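Local coordinates for Ice-binding protein (Colwellia, PDB 3WP9), which binds to the surface of ice crystals, inhibits their growth and restrains recrystallization, which may protect membranes from freezing injury, at residues W165-F179 and V183-V197. Residues are numbered along the deposited sequence; the frame is centred on the assembly and turned at random.
Sequences WQVAGYTALGTYASF and VLSKTLISVNTGTTV
Thr195 OG1 is gripped twice by the neighbouring coil: it donates to Gly174 O at 2.6 Å and accepts from Ala177 N at 2.9 Å, the latter bond nearly straight (167° at the hydrogen). Its first torsion explains the reach, since chi1 of -71° sets OG1 beside the backbone N while CG2 lies against the Ala177 carbonyl. An alanine here would remove the hydroxyl and is likely to leave Gly174 O and Ala177 N without these mates, setting the 174-177 loop freer to shift. In that loop Tyr176 N bonds to Thr193 O at 2.8 Å, and the same oxygen sits over the centre of the Tyr176 ring, 3.7 Å above its plane. Across from it, Gly194 has positive phi in the type II turn from Asn192 to Thr195, where a CB would clash with Tyr176 CE1.

At the other bend Thr187 OG1 donates to Gly169 O from above the carbonyl plane. Leu188 O takes two donors, Thr171 N and Ser185 OG, the hydroxyl again from above the plane.

Between the bends, strands 171-173 and 189-191 run parallel, their axes 2° apart and 4.7 Å at closest, as expected for successive coils of a right-handed beta-helix. Inside the coil, Val183 divides its branches: CG1 meets Thr171 tip to tip, and CG2 lies 3.4 Å from Phe179 CE2. The Leu173 and Val197 side chains cross at about a right angle, with CD1 of Leu173 3.9 Å from CG2 of Val197. Thr171 OG1, buried here, has no polar partner in the model.

Mostly apolar side chains thus line the interior, with Thr171 and Ser185 among them, while hydroxyls and backbone bonds tie the bends. The bonds at Thr193 O and Thr195 OG1 are consistent with a well-defined coil edge at Thr193-Thr196, assigned as an ice-binding motif by similarity.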
loop_
_atom_site.group_PDB
_atom_site.type_symbol
_atom_site.label_atom_id
_atom_site.label_comp_id
_atom_site.label_asym_id
_atom_site.label_seq_id
_atom_site.Cartn_x
_atom_site.Cartn_y
_atom_site.Cartn_z
ATOM N N TRP A 165 -2.132 3.100 -5.907
ATOM C CA TRP A 165 -1.160 2.428 -6.775
ATOM C C TRP A 165 -1.729 1.051 -7.039
ATOM O O TRP A 165 -1.827 0.211 -6.126
ATOM C CB TRP A 165 0.193 2.249 -6.103
ATOM C CG TRP A 165 0.841 3.572 -5.583
ATOM C CD1 TRP A 165 0.663 4.146 -4.387
ATOM C CD2 TRP A 165 1.816 4.308 -6.283
ATOM N NE1 TRP A 165 1.494 5.257 -4.279
ATOM C CE2 TRP A 165 2.204 5.370 -5.439
ATOM C CE3 TRP A 165 2.416 4.178 -7.538
ATOM C CZ2 TRP A 165 3.164 6.297 -5.837
ATOM C CZ3 TRP A 165 3.355 5.051 -7.928
ATOM C CH2 TRP A 165 3.725 6.134 -7.068
ATOM N N GLN A 166 -2.180 0.891 -8.260
ATOM C CA GLN A 166 -2.721 -0.415 -8.718
ATOM C C GLN A 166 -1.611 -1.102 -9.518
ATOM O O GLN A 166 -1.237 -0.668 -10.581
ATOM C CB GLN A 166 -4.008 -0.150 -9.565
ATOM C CG GLN A 166 -4.532 -1.428 -10.254
ATOM C CD GLN A 166 -4.015 -1.595 -11.671
ATOM O OE1 GLN A 166 -4.090 -0.644 -12.518
ATOM N NE2 GLN A 166 -3.538 -2.772 -11.968
ATOM N N VAL A 167 -1.080 -2.199 -8.951
ATOM C CA VAL A 167 0.140 -2.812 -9.493
ATOM C C VAL A 167 -0.211 -4.266 -9.801
ATOM O O VAL A 167 -0.528 -5.082 -8.939
ATOM C CB VAL A 167 1.285 -2.748 -8.453
ATOM C CG1 VAL A 167 2.555 -3.319 -9.055
ATOM C CG2 VAL A 167 1.485 -1.247 -7.966
ATOM N N ALA A 168 -0.151 -4.552 -11.081
ATOM C CA ALA A 168 -0.485 -5.917 -11.535
ATOM C C ALA A 168 0.628 -6.925 -11.302
ATOM O O ALA A 168 0.338 -8.137 -11.256
ATOM C CB ALA A 168 -0.922 -5.846 -13.016
ATOM N N GLY A 169 1.898 -6.454 -11.170
ATOM C CA GLY A 169 3.067 -7.265 -10.794
ATOM C C GLY A 169 3.316 -7.254 -9.331
ATOM O O GLY A 169 2.364 -7.441 -8.531
ATOM N N TYR A 170 4.592 -7.121 -8.920
ATOM C CA TYR A 170 4.867 -6.994 -7.486
ATOM C C TYR A 170 5.176 -5.491 -7.248
ATOM O O TYR A 170 5.476 -4.765 -8.153
ATOM C CB TYR A 170 6.070 -7.810 -7.034
ATOM C CG TYR A 170 7.368 -7.484 -7.800
ATOM C CD1 TYR A 170 8.108 -6.339 -7.484
ATOM C CD2 TYR A 170 7.840 -8.281 -8.825
ATOM C CE1 TYR A 170 9.269 -6.021 -8.150
ATOM C CE2 TYR A 170 9.005 -7.980 -9.536
ATOM C CZ TYR A 170 9.747 -6.852 -9.237
ATOM O OH TYR A 170 10.895 -6.436 -9.959
ATOM N N THR A 171 5.161 -5.139 -5.998
ATOM C CA THR A 171 5.698 -3.808 -5.536
ATOM C C THR A 171 6.927 -4.104 -4.639
ATOM O O THR A 171 6.803 -4.941 -3.717
ATOM C CB THR A 171 4.618 -3.162 -4.710
ATOM O OG1 THR A 171 3.510 -2.907 -5.567
ATOM C CG2 THR A 171 5.143 -1.820 -4.192
ATOM N N ALA A 172 8.076 -3.480 -4.929
ATOM C CA ALA A 172 9.305 -3.682 -4.165
ATOM C C ALA A 172 9.857 -2.271 -3.873
ATOM O O ALA A 172 10.238 -1.570 -4.776
ATOM C CB ALA A 172 10.327 -4.561 -4.923
ATOM N N LEU A 173 9.963 -1.976 -2.591
ATOM C CA LEU A 173 10.554 -0.693 -2.174
ATOM C C LEU A 173 11.911 -1.003 -1.559
ATOM O O LEU A 173 12.059 -1.976 -0.770
ATOM C CB LEU A 173 9.599 -0.106 -1.125
ATOM C CG LEU A 173 8.081 -0.036 -1.458
ATOM C CD1 LEU A 173 7.380 0.694 -0.318
ATOM C CD2 LEU A 173 7.901 0.683 -2.787
ATOM N N GLY A 174 12.876 -0.169 -1.897
ATOM C CA GLY A 174 14.275 -0.279 -1.494
ATOM C C GLY A 174 14.454 0.070 -0.010
ATOM O O GLY A 174 13.508 0.041 0.778
ATOM N N THR A 175 15.725 0.281 0.342
ATOM C CA THR A 175 16.053 0.543 1.739
ATOM C C THR A 175 16.037 2.047 2.035
ATOM O O THR A 175 16.379 2.859 1.209
ATOM C CB THR A 175 17.422 0.030 2.087
ATOM O OG1 THR A 175 18.450 0.539 1.219
ATOM C CG2 THR A 175 17.458 -1.588 2.034
ATOM N N TYR A 176 15.706 2.329 3.272
ATOM C CA TYR A 176 15.779 3.712 3.797
ATOM C C TYR A 176 15.046 4.718 2.880
ATOM O O TYR A 176 15.478 5.858 2.666
ATOM C CB TYR A 176 17.226 4.074 4.106
ATOM C CG TYR A 176 17.829 3.118 5.095
ATOM C CD1 TYR A 176 17.427 3.146 6.420
ATOM C CD2 TYR A 176 18.791 2.187 4.688
ATOM C CE1 TYR A 176 17.960 2.242 7.367
ATOM C CE2 TYR A 176 19.345 1.319 5.606
ATOM C CZ TYR A 176 18.919 1.333 6.905
ATOM O OH TYR A 176 19.505 0.467 7.782
ATOM N N ALA A 177 13.910 4.263 2.318
ATOM C CA ALA A 177 13.111 5.066 1.429
ATOM C C ALA A 177 11.904 5.526 2.184
ATOM O O ALA A 177 11.701 5.190 3.370
ATOM C CB ALA A 177 12.691 4.178 0.197
ATOM N N SER A 178 11.068 6.317 1.526
ATOM C CA SER A 178 9.799 6.766 2.105
ATOM C C SER A 178 8.727 6.770 1.004
ATOM O O SER A 178 8.986 7.284 -0.130
ATOM C CB SER A 178 9.992 8.205 2.618
ATOM O OG SER A 178 8.828 8.540 3.339
ATOM N N PHE A 179 7.650 6.069 1.332
ATOM C CA PHE A 179 6.621 5.827 0.342
ATOM C C PHE A 179 5.268 6.280 0.890
ATOM O O PHE A 179 4.969 6.138 2.100
ATOM C CB PHE A 179 6.636 4.319 -0.073
ATOM C CG PHE A 179 5.718 4.013 -1.250
ATOM C CD1 PHE A 179 6.188 4.061 -2.555
ATOM C CD2 PHE A 179 4.383 3.662 -0.984
ATOM C CE1 PHE A 179 5.316 3.732 -3.636
ATOM C CE2 PHE A 179 3.531 3.355 -2.035
ATOM C CZ PHE A 179 3.986 3.440 -3.346
ATOM N N VAL A 183 -1.345 0.905 -1.663
ATOM C CA VAL A 183 -0.819 -0.083 -2.616
ATOM C C VAL A 183 -1.782 -1.253 -2.704
ATOM O O VAL A 183 -2.018 -1.977 -1.696
ATOM C CB VAL A 183 0.553 -0.586 -2.196
ATOM C CG1 VAL A 183 1.213 -1.448 -3.263
ATOM C CG2 VAL A 183 1.468 0.625 -1.936
ATOM N N LEU A 184 -2.402 -1.313 -3.862
ATOM C CA LEU A 184 -3.324 -2.460 -4.277
ATOM C C LEU A 184 -2.509 -3.327 -5.199
ATOM O O LEU A 184 -2.394 -3.115 -6.405
ATOM C CB LEU A 184 -4.585 -1.926 -4.966
ATOM C CG LEU A 184 -5.426 -1.181 -3.925
ATOM C CD1 LEU A 184 -6.255 -0.181 -4.723
ATOM C CD2 LEU A 184 -6.300 -2.152 -3.098
ATOM N N SER A 185 -1.776 -4.274 -4.612
ATOM C CA SER A 185 -0.866 -5.125 -5.415
ATOM C C SER A 185 -1.561 -6.439 -5.732
ATOM O O SER A 185 -2.153 -7.037 -4.838
ATOM C CB SER A 185 0.398 -5.503 -4.584
ATOM O OG SER A 185 1.271 -6.269 -5.392
ATOM N N LYS A 186 -1.416 -6.869 -6.949
ATOM C CA LYS A 186 -2.001 -8.163 -7.352
ATOM C C LYS A 186 -1.208 -9.309 -6.758
ATOM O O LYS A 186 -1.720 -10.452 -6.624
ATOM C CB LYS A 186 -2.057 -8.242 -8.876
ATOM C CG LYS A 186 -2.667 -9.563 -9.404
ATOM C CD LYS A 186 -4.065 -9.412 -9.969
ATOM C CE LYS A 186 -5.052 -9.229 -8.835
ATOM N NZ LYS A 186 -6.493 -9.643 -9.083
ATOM N N THR A 187 0.079 -9.076 -6.569
ATOM C CA THR A 187 0.893 -10.151 -5.976
ATOM C C THR A 187 1.501 -9.640 -4.665
ATOM O O THR A 187 0.701 -9.263 -3.729
ATOM C CB THR A 187 1.983 -10.785 -6.912
ATOM O OG1 THR A 187 2.974 -9.853 -7.278
ATOM C CG2 THR A 187 1.368 -11.337 -8.257
ATOM N N LEU A 188 2.837 -9.625 -4.590
ATOM C CA LEU A 188 3.491 -9.353 -3.313
ATOM C C LEU A 188 3.845 -7.879 -3.122
ATOM O O LEU A 188 3.984 -7.166 -4.095
ATOM C CB LEU A 188 4.710 -10.222 -3.047
ATOM C CG LEU A 188 6.004 -10.048 -3.730
ATOM C CD1 LEU A 188 6.485 -8.618 -3.559
ATOM C CD2 LEU A 188 7.093 -10.899 -3.046
ATOM N N ILE A 189 4.000 -7.519 -1.875
ATOM C CA ILE A 189 4.559 -6.188 -1.578
ATOM C C ILE A 189 5.751 -6.428 -0.689
ATOM O O ILE A 189 5.584 -7.015 0.390
ATOM C CB ILE A 189 3.526 -5.215 -0.897
ATOM C CG1 ILE A 189 2.308 -4.989 -1.800
ATOM C CG2 ILE A 189 4.222 -3.876 -0.493
ATOM C CD1 ILE A 189 1.122 -4.372 -1.008
ATOM N N SER A 190 6.957 -5.972 -1.135
ATOM C CA SER A 190 8.157 -6.180 -0.379
ATOM C C SER A 190 8.657 -4.783 0.011
ATOM O O SER A 190 8.797 -3.943 -0.886
ATOM C CB SER A 190 9.213 -6.898 -1.312
ATOM O OG SER A 190 10.492 -6.845 -0.747
ATOM N N VAL A 191 9.001 -4.645 1.307
ATOM C CA VAL A 191 9.483 -3.331 1.790
ATOM C C VAL A 191 10.868 -3.646 2.439
ATOM O O VAL A 191 10.937 -4.471 3.318
ATOM C CB VAL A 191 8.510 -2.743 2.795
ATOM C CG1 VAL A 191 8.909 -1.286 3.028
ATOM C CG2 VAL A 191 7.105 -2.759 2.247
ATOM N N ASN A 192 11.933 -3.055 1.936
ATOM C CA ASN A 192 13.279 -3.350 2.418
ATOM C C ASN A 192 13.708 -2.484 3.613
ATOM O O ASN A 192 12.960 -1.505 4.052
ATOM C CB ASN A 192 14.243 -3.392 1.243
ATOM C CG ASN A 192 14.245 -4.768 0.561
ATOM O OD1 ASN A 192 13.544 -5.692 0.973
ATOM N ND2 ASN A 192 15.118 -4.900 -0.456
ATOM N N THR A 193 14.865 -2.785 4.141
ATOM C CA THR A 193 15.284 -2.332 5.483
ATOM C C THR A 193 15.130 -0.821 5.697
ATOM O O THR A 193 15.656 -0.011 4.893
ATOM C CB THR A 193 16.788 -2.627 5.593
ATOM O OG1 THR A 193 16.998 -4.033 5.347
ATOM C CG2 THR A 193 17.347 -2.233 6.961
ATOM N N GLY A 194 14.416 -0.494 6.785
ATOM C CA GLY A 194 14.400 0.897 7.239
ATOM C C GLY A 194 13.425 1.827 6.585
ATOM O O GLY A 194 13.229 3.002 7.051
ATOM N N THR A 195 12.738 1.376 5.540
ATOM C CA THR A 195 11.826 2.245 4.824
ATOM C C THR A 195 10.559 2.577 5.633
ATOM O O THR A 195 10.083 1.801 6.456
ATOM C CB THR A 195 11.495 1.553 3.473
ATOM O OG1 THR A 195 12.684 1.647 2.692
ATOM C CG2 THR A 195 10.291 2.139 2.689
ATOM N N THR A 196 10.038 3.780 5.341
ATOM C CA THR A 196 8.785 4.175 5.957
ATOM C C THR A 196 7.683 4.222 4.888
ATOM O O THR A 196 7.927 4.655 3.720
ATOM C CB THR A 196 8.936 5.627 6.414
ATOM O OG1 THR A 196 9.909 5.644 7.455
ATOM C CG2 THR A 196 7.565 6.182 6.967
ATOM N N VAL A 197 6.521 3.695 5.270
ATOM C CA VAL A 197 5.409 3.806 4.377
ATOM C C VAL A 197 4.262 4.545 5.150
ATOM O O VAL A 197 3.909 4.140 6.234
ATOM C CB VAL A 197 4.880 2.413 3.970
ATOM C CG1 VAL A 197 3.556 2.586 3.197
ATOM C CG2 VAL A 197 5.985 1.689 3.182
HETATM O O HOH W 1 11.895 -4.648 -1.788
HETATM O O HOH W 2 12.897 6.193 6.114
#